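Serine protease inhibitor (Schistosoma haematobium, PDB 3STO) probably inhibits serine endopeptidases, as serpins do by trapping the target protease when the cleaved reactive centre loop inserts into the central beta sheet. Local coordinates at residues G45-T49 / I187-V191; S118-F122 / W163-Q167; Y127-F133 / I329-L335; D317-P321 / Y336-F340. One frame throughout, in Å; residues are numbered along the deposited sequence.

Contact 1. Residues G45-T49 / I187-V191; sequences GILFT and ILVNV
Thr49 of helix 43-55 and Asn190 of strand 186-197 point at each other, and their side chains meet at a slant. The amide of Asn190 lies beside the first turn of the segment. Its OD1 comes 3.3 Å from Gly45 CA, at a residue with no side chain. Its ND2 sits 3.2 Å from Thr49 OG1. It is also near the carbonyl oxygen of Gly45, but the angle there is too poor for a hydrogen bond. Thr49 places its hydroxyl beside its own backbone N (chi1 -64°), where OG1 donates to Gly45 O at 2.9 Å. The same carbonyl also accepts from Thr49 N. The methyl CG2, the other branch, runs past Leu188, reaching CD1 at 3.9 Å. The polar ends have further partners: Thr49 OG1 bonds Thr119 OG1, Asn190 ND2 bonds Thr119 OG1 weakly, and Asn190 OD1 accepts from Gln342 NE2. These buried bonds connect the helix and three strands. The axes of the two segments approach to 8.5 Å. This matches the shutter region of the serpin fold, where the start of helix B packs under strands of the central sheet A that part to admit the reactive centre loop.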
loop_
_atom_site.group_PDB
_atom_site.type_symbol
_atom_site.label_atom_id
_atom_site.label_comp_id
_atom_site.label_asym_id
_atom_site.label_seq_id
_atom_site.Cartn_x
_atom_site.Cartn_y
_atom_site.Cartn_z
ATOM N N GLY A 45 -4.640 -0.730 2.944
ATOM C CA GLY A 45 -4.928 -2.135 2.952
ATOM C C GLY A 45 -4.691 -2.748 4.315
ATOM O O GLY A 45 -5.380 -3.690 4.673
ATOM N N ILE A 46 -3.719 -2.223 5.065
ATOM C CA ILE A 46 -3.482 -2.675 6.437
ATOM C C ILE A 46 -4.664 -2.235 7.277
ATOM O O ILE A 46 -5.176 -3.007 8.071
ATOM C CB ILE A 46 -2.215 -2.046 7.091
ATOM C CG1 ILE A 46 -1.046 -1.923 6.110
ATOM C CG2 ILE A 46 -1.811 -2.816 8.338
ATOM C CD1 ILE A 46 -0.612 -3.232 5.495
ATOM N N LEU A 47 -5.103 -0.990 7.079
ATOM C CA LEU A 47 -6.289 -0.447 7.761
ATOM C C LEU A 47 -7.582 -1.239 7.502
ATOM O O LEU A 47 -8.308 -1.537 8.433
ATOM C CB LEU A 47 -6.488 1.031 7.410
ATOM C CG LEU A 47 -7.564 1.802 8.181
ATOM C CD1 LEU A 47 -7.156 3.236 8.384
ATOM C CD2 LEU A 47 -8.895 1.735 7.464
ATOM N N PHE A 48 -7.870 -1.573 6.244
ATOM C CA PHE A 48 -9.056 -2.364 5.915
ATOM C C PHE A 48 -8.997 -3.780 6.499
ATOM O O PHE A 48 -9.998 -4.305 6.943
ATOM C CB PHE A 48 -9.245 -2.484 4.393
ATOM C CG PHE A 48 -9.521 -1.175 3.700
ATOM C CD1 PHE A 48 -9.589 0.015 4.416
ATOM C CD2 PHE A 48 -9.728 -1.132 2.327
ATOM C CE1 PHE A 48 -9.847 1.218 3.769
ATOM C CE2 PHE A 48 -9.997 0.065 1.675
ATOM C CZ PHE A 48 -10.052 1.235 2.391
ATOM N N THR A 49 -7.828 -4.411 6.467
ATOM C CA THR A 49 -7.679 -5.779 6.944
ATOM C C THR A 49 -7.820 -5.859 8.463
ATOM O O THR A 49 -8.609 -6.638 8.988
ATOM C CB THR A 49 -6.326 -6.319 6.582
ATOM O OG1 THR A 49 -6.215 -6.375 5.154
ATOM C CG2 THR A 49 -6.140 -7.702 7.200
ATOM N N ILE A 187 -4.470 -17.007 9.254
ATOM C CA ILE A 187 -3.610 -16.123 8.483
ATOM C C ILE A 187 -4.417 -15.067 7.738
ATOM O O ILE A 187 -5.415 -15.369 7.078
ATOM C CB ILE A 187 -2.801 -16.904 7.476
ATOM C CG1 ILE A 187 -1.731 -17.746 8.200
ATOM C CG2 ILE A 187 -2.189 -15.936 6.444
ATOM C CD1 ILE A 187 -0.850 -18.544 7.255
ATOM N N LEU A 188 -4.000 -13.822 7.888
ATOM C CA LEU A 188 -4.578 -12.703 7.138
ATOM C C LEU A 188 -3.622 -12.283 6.019
ATOM O O LEU A 188 -2.400 -12.177 6.237
ATOM C CB LEU A 188 -4.817 -11.506 8.048
ATOM C CG LEU A 188 -5.720 -11.653 9.268
ATOM C CD1 LEU A 188 -5.689 -10.357 10.069
ATOM C CD2 LEU A 188 -7.112 -11.982 8.821
ATOM N N VAL A 189 -4.197 -12.065 4.838
ATOM C CA VAL A 189 -3.473 -11.707 3.621
ATOM C C VAL A 189 -4.123 -10.472 2.972
ATOM O O VAL A 189 -5.293 -10.489 2.604
ATOM C CB VAL A 189 -3.432 -12.878 2.587
ATOM C CG1 VAL A 189 -2.534 -12.521 1.418
ATOM C CG2 VAL A 189 -2.902 -14.148 3.218
ATOM N N ASN A 190 -3.369 -9.386 2.866
ATOM C CA ASN A 190 -3.841 -8.204 2.147
ATOM C C ASN A 190 -3.180 -8.002 0.756
ATOM O O ASN A 190 -1.971 -8.128 0.585
ATOM C CB ASN A 190 -3.739 -6.917 2.997
ATOM C CG ASN A 190 -4.271 -5.687 2.235
ATOM O OD1 ASN A 190 -3.507 -4.859 1.721
ATOM N ND2 ASN A 190 -5.587 -5.600 2.125
ATOM N N VAL A 191 -4.020 -7.732 -0.227
ATOM C CA VAL A 191 -3.606 -7.448 -1.581
ATOM C C VAL A 191 -4.141 -6.077 -1.986
ATOM O O VAL A 191 -5.335 -5.772 -1.815
ATOM C CB VAL A 191 -4.153 -8.494 -2.572
ATOM C CG1 VAL A 191 -3.931 -8.033 -4.008
ATOM C CG2 VAL A 191 -3.523 -9.857 -2.324
#

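Contact 2. Residues S118-F122 / W163-Q167; sequences STGIF and WVDQQ
The contact belongs to the packing of serpin helix F on sheet A, and Trp163 carries most of it, set against Gly120 and Phe122 of strand 112-124. Helix segment 163-167 runs nearly antiparallel to strand segment 118-122, with the axes 170° apart. Trp163 has CG anti to its backbone N (chi1 -179°), which carries the indole down onto the strand. One face of the indole receives Gly120 CA, 3.9 Å from the centroid of the six-membered ring, a CH-pi contact. The backbone lies close here, with Gly120 N 3.2 Å from Trp163 CH2. Phe122 comes to the same face. Its edge is turned to the five-membered ring in an offset edge-to-face pair, with planes at 82° and centroids 5.5 Å apart. In serpins generally, helix F lies across the front of sheet A and is thought to shift while the reactive centre loop inserts. The opposite face of the indole is covered by Gln167 CG, 3.6 Å above the plane. The Gln167 chain bends at chi2, and its amide reaches back to the strand. Ser118 OG donates to Gln167 OE1 at 2.8 Å, tilted out of the carbonyl plane. Gln167 NE2 makes a weak bond to Trp163 O. The indole NE1 is held by Glu144 OE1 of strand 143-148.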
loop_
_atom_site.group_PDB
_atom_site.type_symbol
_atom_site.label_atom_id
_atom_site.label_comp_id
_atom_site.label_asym_id
_atom_site.label_seq_id
_atom_site.Cartn_x
_atom_site.Cartn_y
_atom_site.Cartn_z
ATOM N N SER A 118 -8.185 -6.208 -1.529
ATOM C CA SER A 118 -8.580 -7.580 -1.186
ATOM C C SER A 118 -7.991 -8.043 0.132
ATOM O O SER A 118 -6.765 -7.980 0.349
ATOM C CB SER A 118 -8.180 -8.563 -2.280
ATOM O OG SER A 118 -8.822 -8.258 -3.496
ATOM N N THR A 119 -8.880 -8.503 1.008
ATOM C CA THR A 119 -8.472 -9.162 2.238
ATOM C C THR A 119 -8.957 -10.611 2.286
ATOM O O THR A 119 -10.149 -10.877 2.174
ATOM C CB THR A 119 -8.970 -8.410 3.472
ATOM O OG1 THR A 119 -8.310 -7.148 3.536
ATOM C CG2 THR A 119 -8.657 -9.201 4.738
ATOM N N GLY A 120 -8.018 -11.541 2.429
ATOM C CA GLY A 120 -8.364 -12.925 2.646
ATOM C C GLY A 120 -8.131 -13.291 4.095
ATOM O O GLY A 120 -7.039 -13.085 4.639
ATOM N N ILE A 121 -9.177 -13.805 4.729
ATOM C CA ILE A 121 -9.098 -14.305 6.091
ATOM C C ILE A 121 -9.013 -15.820 5.968
ATOM O O ILE A 121 -9.955 -16.447 5.504
ATOM C CB ILE A 121 -10.355 -13.867 6.898
ATOM C CG1 ILE A 121 -10.403 -12.334 7.052
ATOM C CG2 ILE A 121 -10.411 -14.544 8.251
ATOM C CD1 ILE A 121 -11.728 -11.791 7.679
ATOM N N PHE A 122 -7.877 -16.410 6.330
ATOM C CA PHE A 122 -7.715 -17.854 6.198
ATOM C C PHE A 122 -7.714 -18.540 7.577
ATOM O O PHE A 122 -6.762 -18.411 8.353
ATOM C CB PHE A 122 -6.458 -18.229 5.386
ATOM C CG PHE A 122 -6.460 -17.687 3.982
ATOM C CD1 PHE A 122 -7.081 -18.387 2.957
ATOM C CD2 PHE A 122 -5.840 -16.476 3.687
ATOM C CE1 PHE A 122 -7.095 -17.890 1.663
ATOM C CE2 PHE A 122 -5.861 -15.960 2.397
ATOM C CZ PHE A 122 -6.482 -16.664 1.384
ATOM N N TRP A 163 -5.598 -18.020 -4.148
ATOM C CA TRP A 163 -6.390 -16.853 -3.860
ATOM C C TRP A 163 -5.615 -15.624 -4.291
ATOM O O TRP A 163 -6.159 -14.739 -4.935
ATOM C CB TRP A 163 -6.720 -16.750 -2.362
ATOM C CG TRP A 163 -7.576 -15.536 -2.069
ATOM C CD1 TRP A 163 -8.917 -15.426 -2.253
ATOM C CD2 TRP A 163 -7.140 -14.271 -1.554
ATOM N NE1 TRP A 163 -9.359 -14.188 -1.861
ATOM C CE2 TRP A 163 -8.291 -13.450 -1.436
ATOM C CE3 TRP A 163 -5.896 -13.752 -1.176
ATOM C CZ2 TRP A 163 -8.236 -12.127 -0.982
ATOM C CZ3 TRP A 163 -5.846 -12.435 -0.701
ATOM C CH2 TRP A 163 -7.009 -11.640 -0.616
ATOM N N VAL A 164 -4.341 -15.580 -3.914
ATOM C CA VAL A 164 -3.515 -14.429 -4.173
ATOM C C VAL A 164 -3.387 -14.234 -5.675
ATOM O O VAL A 164 -3.703 -13.167 -6.201
ATOM C CB VAL A 164 -2.130 -14.583 -3.541
ATOM C CG1 VAL A 164 -1.239 -13.420 -3.948
ATOM C CG2 VAL A 164 -2.246 -14.654 -2.001
ATOM N N ASP A 165 -2.942 -15.281 -6.358
ATOM C CA ASP A 165 -2.944 -15.316 -7.817
ATOM C C ASP A 165 -4.241 -14.764 -8.448
ATOM O O ASP A 165 -4.191 -14.007 -9.413
ATOM C CB ASP A 165 -2.693 -16.741 -8.288
ATOM C CG ASP A 165 -2.467 -16.829 -9.780
ATOM O OD1 ASP A 165 -3.471 -16.954 -10.518
ATOM O OD2 ASP A 165 -1.289 -16.780 -10.212
ATOM N N GLN A 166 -5.397 -15.114 -7.899
ATOM C CA GLN A 166 -6.654 -14.609 -8.435
ATOM C C GLN A 166 -6.838 -13.105 -8.240
ATOM O O GLN A 166 -7.554 -12.464 -9.004
ATOM C CB GLN A 166 -7.850 -15.362 -7.831
ATOM N N GLN A 167 -6.208 -12.534 -7.221
ATOM C CA GLN A 167 -6.419 -11.116 -6.918
ATOM C C GLN A 167 -5.422 -10.221 -7.653
ATOM O O GLN A 167 -5.701 -9.058 -7.951
ATOM C CB GLN A 167 -6.303 -10.861 -5.411
ATOM C CG GLN A 167 -6.965 -11.901 -4.575
ATOM C CD GLN A 167 -8.459 -11.861 -4.688
ATOM O OE1 GLN A 167 -9.066 -10.789 -4.754
ATOM N NE2 GLN A 167 -9.071 -13.027 -4.714
#

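Contact 3. Residues Y127-F133 / I329-L335; sequences YEVERRF and ITPNPNL
The two loops run antiparallel, with Val129 CA 4.9 Å from Thr330 CA, and Glu130 N bonds Ile329 O at 2.8 Å. In the serpin fold this joins the turn into helix E to the loop before strand 339-348, at the pole away from the reactive centre loop. Two side chains extend the backbone pairing. Asn332 OD1 accepts from Glu128 N at 2.8 Å in a nearly straight bond (170° at the hydrogen). Thr330 OG1 is anti to its backbone N (chi1 -177°), which brings it to Glu128 O, and it donates there at 2.7 Å in the carbonyl plane. The same OG1 accepts from Asn332 N, closing an ST turn. The Tyr127 ring lies alongside Asn332. Leu335 CD1 stands over the centre of one Tyr127 face, 4.0 Å from the centroid. At the other end, Phe133 packs its ring on Ile329, with CG1 centred over the face 3.6 Å from the centroid. Phe133 also touches Leu145 of strand 143-148. On the exposed side Glu128 crosses Pro331 at about a right angle, and the bent chain of Glu130, the N-cap residue of helix 131-138, brings OE2 to 3.2 Å from Pro331 CD.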
loop_
_atom_site.group_PDB
_atom_site.type_symbol
_atom_site.label_atom_id
_atom_site.label_comp_id
_atom_site.label_asym_id
_atom_site.label_seq_id
_atom_site.Cartn_x
_atom_site.Cartn_y
_atom_site.Cartn_z
ATOM N N TYR A 127 -12.027 -24.936 13.360
ATOM C CA TYR A 127 -12.735 -23.869 14.073
ATOM C C TYR A 127 -14.159 -23.634 13.579
ATOM O O TYR A 127 -14.415 -23.564 12.376
ATOM C CB TYR A 127 -11.947 -22.547 14.024
ATOM C CG TYR A 127 -10.758 -22.485 14.957
ATOM C CD1 TYR A 127 -10.915 -22.112 16.284
ATOM C CD2 TYR A 127 -9.484 -22.797 14.514
ATOM C CE1 TYR A 127 -9.834 -22.055 17.153
ATOM C CE2 TYR A 127 -8.390 -22.742 15.374
ATOM C CZ TYR A 127 -8.579 -22.372 16.695
ATOM O OH TYR A 127 -7.505 -22.307 17.554
ATOM N N GLU A 128 -15.081 -23.526 14.533
ATOM C CA GLU A 128 -16.476 -23.230 14.254
ATOM C C GLU A 128 -16.633 -21.723 14.094
ATOM O O GLU A 128 -16.023 -20.959 14.829
ATOM C CB GLU A 128 -17.368 -23.733 15.398
ATOM C CG GLU A 128 -18.830 -23.254 15.306
ATOM C CD GLU A 128 -19.726 -23.799 16.423
ATOM O OE1 GLU A 128 -19.251 -24.599 17.262
ATOM O OE2 GLU A 128 -20.918 -23.421 16.461
ATOM N N VAL A 129 -17.483 -21.297 13.168
ATOM C CA VAL A 129 -17.491 -19.915 12.762
ATOM C C VAL A 129 -18.857 -19.295 12.961
ATOM O O VAL A 129 -19.818 -19.682 12.311
ATOM C CB VAL A 129 -17.054 -19.796 11.275
ATOM C CG1 VAL A 129 -17.189 -18.352 10.751
ATOM C CG2 VAL A 129 -15.630 -20.342 11.094
ATOM N N GLU A 130 -18.941 -18.320 13.867
ATOM C CA GLU A 130 -20.217 -17.699 14.190
ATOM C C GLU A 130 -20.909 -17.309 12.893
ATOM O O GLU A 130 -20.285 -16.755 12.002
ATOM C CB GLU A 130 -20.032 -16.464 15.086
ATOM C CG GLU A 130 -19.261 -16.682 16.391
ATOM C CD GLU A 130 -19.971 -17.628 17.324
ATOM O OE1 GLU A 130 -21.064 -18.094 16.951
ATOM O OE2 GLU A 130 -19.450 -17.917 18.428
ATOM N N ARG A 131 -22.200 -17.600 12.798
ATOM C CA ARG A 131 -23.029 -17.181 11.669
ATOM C C ARG A 131 -23.043 -15.661 11.431
ATOM O O ARG A 131 -23.063 -15.209 10.284
ATOM C CB ARG A 131 -24.467 -17.683 11.864
ATOM N N ARG A 132 -23.054 -14.869 12.501
ATOM C CA ARG A 132 -23.090 -13.413 12.332
ATOM C C ARG A 132 -21.806 -12.889 11.665
ATOM O O ARG A 132 -21.834 -11.918 10.899
ATOM C CB ARG A 132 -23.297 -12.711 13.668
ATOM C CG ARG A 132 -24.292 -13.413 14.597
ATOM N N PHE A 133 -20.683 -13.535 11.964
ATOM C CA PHE A 133 -19.408 -13.124 11.407
ATOM C C PHE A 133 -19.368 -13.505 9.941
ATOM O O PHE A 133 -19.115 -12.656 9.069
ATOM C CB PHE A 133 -18.251 -13.809 12.139
ATOM C CG PHE A 133 -16.899 -13.478 11.581
ATOM C CD1 PHE A 133 -16.360 -12.201 11.744
ATOM C CD2 PHE A 133 -16.162 -14.443 10.906
ATOM C CE1 PHE A 133 -15.113 -11.883 11.245
ATOM C CE2 PHE A 133 -14.894 -14.139 10.391
ATOM C CZ PHE A 133 -14.364 -12.854 10.563
ATOM N N ILE A 329 -15.803 -14.368 16.244
ATOM C CA ILE A 329 -15.562 -15.232 15.088
ATOM C C ILE A 329 -15.811 -16.718 15.397
ATOM O O ILE A 329 -16.356 -17.455 14.570
ATOM C CB ILE A 329 -14.098 -15.108 14.593
ATOM C CG1 ILE A 329 -13.796 -13.688 14.101
ATOM C CG2 ILE A 329 -13.800 -16.150 13.516
ATOM C CD1 ILE A 329 -12.306 -13.467 13.772
ATOM N N THR A 330 -15.402 -17.144 16.591
ATOM C CA THR A 330 -15.496 -18.540 16.992
ATOM C C THR A 330 -15.705 -18.711 18.508
ATOM O O THR A 330 -15.116 -17.985 19.321
ATOM C CB THR A 330 -14.220 -19.306 16.572
ATOM O OG1 THR A 330 -14.334 -20.702 16.910
ATOM C CG2 THR A 330 -13.030 -18.738 17.285
ATOM N N PRO A 331 -16.548 -19.677 18.899
ATOM C CA PRO A 331 -16.636 -20.026 20.323
ATOM C C PRO A 331 -15.372 -20.770 20.732
ATOM O O PRO A 331 -14.981 -20.740 21.903
ATOM C CB PRO A 331 -17.834 -20.965 20.375
ATOM C CG PRO A 331 -17.928 -21.537 19.025
ATOM C CD PRO A 331 -17.495 -20.450 18.082
ATOM N N ASN A 332 -14.724 -21.420 19.765
ATOM C CA ASN A 332 -13.491 -22.147 20.056
ATOM C C ASN A 332 -12.398 -21.168 20.481
ATOM O O ASN A 332 -11.979 -20.300 19.704
ATOM C CB ASN A 332 -13.051 -23.010 18.863
ATOM C CG ASN A 332 -14.176 -23.902 18.330
ATOM O OD1 ASN A 332 -14.255 -24.185 17.126
ATOM N ND2 ASN A 332 -15.057 -24.342 19.229
ATOM N N PRO A 333 -11.946 -21.275 21.731
ATOM C CA PRO A 333 -10.949 -20.299 22.174
ATOM C C PRO A 333 -9.582 -20.661 21.591
ATOM O O PRO A 333 -9.434 -21.709 20.933
ATOM C CB PRO A 333 -10.977 -20.446 23.700
ATOM C CG PRO A 333 -11.316 -21.883 23.906
ATOM C CD PRO A 333 -12.244 -22.279 22.769
ATOM N N ASN A 334 -8.601 -19.795 21.817
ATOM C CA ASN A 334 -7.287 -19.979 21.214
ATOM C C ASN A 334 -7.177 -19.591 19.738
ATOM O O ASN A 334 -6.108 -19.739 19.169
ATOM C CB ASN A 334 -6.798 -21.421 21.380
ATOM C CG ASN A 334 -6.617 -21.810 22.823
ATOM O OD1 ASN A 334 -6.214 -20.990 23.658
ATOM N ND2 ASN A 334 -6.916 -23.069 23.134
ATOM N N LEU A 335 -8.261 -19.141 19.106
ATOM C CA LEU A 335 -8.125 -18.532 17.790
ATOM C C LEU A 335 -7.338 -17.239 17.937
ATOM O O LEU A 335 -7.729 -16.347 18.700
ATOM C CB LEU A 335 -9.467 -18.206 17.143
ATOM C CG LEU A 335 -9.319 -17.661 15.717
ATOM C CD1 LEU A 335 -8.696 -18.677 14.772
ATOM C CD2 LEU A 335 -10.636 -17.190 15.187
#

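Contact 4. Residues D317-P321 / Y336-F340; sequences DLFDP and YVNEF
Pro321 packs on the Tyr336 ring at the outer side of this contact, and Val337 packs between Leu318 and Phe319 on the inner side. The contact sits in the serpin fold where the chain comes up to strand 339-348, the strand of sheet A that leads towards the reactive centre loop. Pro321 CG lies over one face of the Tyr336 ring, offset toward the rim, in a CH-pi contact 3.7 Å from the centroid. Tyr336 has CG between its backbone N and carbonyl carbon (chi1 68°), and this turns the ring under the proline. Leu318 O lies at the edge of that ring, near its plane. Leu318 O is the acceptor of the one direct backbone bond between the segments. Val337 N donates to it at 3.0 Å. The two branches of Val337 divide the apolar packing. CG2 touches Leu318 CD2 at 3.6 Å, while CG1 meets Phe319 CE1 at 3.8 Å, the Val337 and Phe319 side chains lying side by side and pointing the same way. Further along, Phe319 CZ approaches Phe340 CD2. Much of the second shell is helical. Leu318 rests on Leu50 and Leu53 of helix 43-55, and Phe319 and Phe340 both touch Val307 of helix 307-312. Asp317 forms a salt bridge with Arg62. Asn338 OD1 accepts from Ala185 N and Met186 N. Water 1 lies between the two backbones, 2.9 Å from Phe319 O and 2.9 Å from Val337 O, and probably donates to one or both.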
loop_
_atom_site.group_PDB
_atom_site.type_symbol
_atom_site.label_atom_id
_atom_site.label_comp_id
_atom_site.label_asym_id
_atom_site.label_seq_id
_atom_site.Cartn_x
_atom_site.Cartn_y
_atom_site.Cartn_z
ATOM N N ASP A 317 -2.813 -8.150 21.498
ATOM C CA ASP A 317 -3.612 -9.334 21.881
ATOM C C ASP A 317 -4.020 -10.191 20.705
ATOM O O ASP A 317 -4.140 -11.395 20.852
ATOM C CB ASP A 317 -4.873 -8.952 22.630
ATOM C CG ASP A 317 -4.591 -8.399 23.999
ATOM O OD1 ASP A 317 -3.394 -8.138 24.321
ATOM O OD2 ASP A 317 -5.591 -8.220 24.740
ATOM N N LEU A 318 -4.278 -9.560 19.556
ATOM C CA LEU A 318 -4.662 -10.278 18.340
ATOM C C LEU A 318 -3.675 -11.421 18.018
ATOM O O LEU A 318 -4.045 -12.437 17.424
ATOM C CB LEU A 318 -4.649 -9.311 17.156
ATOM C CG LEU A 318 -5.736 -9.198 16.095
ATOM C CD1 LEU A 318 -5.119 -8.672 14.828
ATOM C CD2 LEU A 318 -6.496 -10.489 15.835
ATOM N N PHE A 319 -2.407 -11.229 18.390
ATOM C CA PHE A 319 -1.338 -12.105 17.911
ATOM C C PHE A 319 -0.877 -13.103 18.948
ATOM O O PHE A 319 0.124 -13.771 18.780
ATOM C CB PHE A 319 -0.159 -11.272 17.381
ATOM C CG PHE A 319 -0.563 -10.271 16.322
ATOM C CD1 PHE A 319 -1.102 -10.707 15.117
ATOM C CD2 PHE A 319 -0.434 -8.910 16.549
ATOM C CE1 PHE A 319 -1.491 -9.803 14.155
ATOM C CE2 PHE A 319 -0.820 -7.985 15.593
ATOM C CZ PHE A 319 -1.359 -8.427 14.387
ATOM N N ASP A 320 -1.656 -13.230 20.002
ATOM C CA ASP A 320 -1.249 -13.990 21.175
ATOM C C ASP A 320 -2.333 -14.982 21.607
ATOM O O ASP A 320 -3.454 -14.596 21.945
ATOM C CB ASP A 320 -0.904 -13.012 22.299
ATOM C CG ASP A 320 -0.552 -13.708 23.597
ATOM O OD1 ASP A 320 -0.378 -14.945 23.592
ATOM O OD2 ASP A 320 -0.451 -13.004 24.624
ATOM N N PRO A 321 -1.992 -16.270 21.584
ATOM C CA PRO A 321 -2.846 -17.405 21.971
ATOM C C PRO A 321 -3.556 -17.209 23.313
ATOM O O PRO A 321 -4.696 -17.610 23.441
ATOM C CB PRO A 321 -1.852 -18.554 22.102
ATOM C CG PRO A 321 -0.730 -18.178 21.208
ATOM C CD PRO A 321 -0.624 -16.689 21.235
ATOM N N TYR A 336 -6.222 -17.156 17.227
ATOM C CA TYR A 336 -5.481 -15.904 17.138
ATOM C C TYR A 336 -4.816 -15.827 15.776
ATOM O O TYR A 336 -4.800 -16.810 15.020
ATOM C CB TYR A 336 -4.425 -15.806 18.229
ATOM C CG TYR A 336 -3.312 -16.803 18.031
ATOM C CD1 TYR A 336 -3.508 -18.160 18.312
ATOM C CD2 TYR A 336 -2.059 -16.394 17.554
ATOM C CE1 TYR A 336 -2.491 -19.073 18.150
ATOM C CE2 TYR A 336 -1.035 -17.297 17.377
ATOM C CZ TYR A 336 -1.256 -18.635 17.676
ATOM O OH TYR A 336 -0.238 -19.531 17.501
ATOM N N VAL A 337 -4.263 -14.663 15.453
ATOM C CA VAL A 337 -3.678 -14.486 14.137
ATOM C C VAL A 337 -2.209 -14.897 14.153
ATOM O O VAL A 337 -1.426 -14.347 14.922
ATOM C CB VAL A 337 -3.860 -13.037 13.645
ATOM C CG1 VAL A 337 -2.997 -12.783 12.384
ATOM C CG2 VAL A 337 -5.332 -12.772 13.366
ATOM N N ASN A 338 -1.832 -15.868 13.320
ATOM C CA ASN A 338 -0.432 -16.287 13.251
ATOM C C ASN A 338 0.372 -15.335 12.365
ATOM O O ASN A 338 1.456 -14.888 12.747
ATOM C CB ASN A 338 -0.310 -17.701 12.686
ATOM C CG ASN A 338 -0.897 -18.741 13.587
ATOM O OD1 ASN A 338 -2.105 -19.025 13.532
ATOM N ND2 ASN A 338 -0.049 -19.327 14.435
ATOM N N GLU A 339 -0.156 -15.035 11.178
ATOM C CA GLU A 339 0.548 -14.179 10.215
ATOM C C GLU A 339 -0.377 -13.129 9.593
ATOM O O GLU A 339 -1.561 -13.371 9.349
ATOM C CB GLU A 339 1.186 -15.009 9.103
ATOM C CG GLU A 339 1.887 -16.263 9.577
ATOM C CD GLU A 339 2.435 -17.107 8.426
ATOM O OE1 GLU A 339 2.980 -16.528 7.455
ATOM O OE2 GLU A 339 2.319 -18.356 8.489
ATOM N N PHE A 340 0.182 -11.958 9.350
ATOM C CA PHE A 340 -0.551 -10.859 8.794
ATOM C C PHE A 340 0.407 -10.330 7.717
ATOM O O PHE A 340 1.446 -9.733 7.992
ATOM C CB PHE A 340 -0.863 -9.850 9.898
ATOM C CG PHE A 340 -1.749 -8.700 9.474
ATOM C CD1 PHE A 340 -1.720 -8.207 8.199
ATOM C CD2 PHE A 340 -2.608 -8.105 10.376
ATOM C CE1 PHE A 340 -2.515 -7.134 7.823
ATOM C CE2 PHE A 340 -3.410 -7.031 10.001
ATOM C CZ PHE A 340 -3.351 -6.547 8.713
HETATM O O HOH W 1 1.184 -14.676 16.213
#

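Contacts 1 and 2 cover opposite faces of sheet A, with centres 9 Å apart. They are joined by Thr49 OG1 to Thr119 OG1 (2.8 Å) and by the pairing of strands 112-124 and 186-197. Contact 4 meets contact 1 through the next strand: Leu188 N is 2.9 Å from Glu339 O, and Thr49 CG2 packs on Phe340 CZ at 3.4 Å. Contact 3 touches contact 2 where Ile121 CD1 meets Phe133 CZ at 4.0 Å. Its centre is 14 Å from that of contact 4, and Asn334 OD1 packs 3.7 Å from Pro321 O. Contacts 1, 2 and 4 reach sheet A, whose strands 186-197 and 339-348 are expected to separate when the reactive centre loop inserts; contact 3 lies at its end.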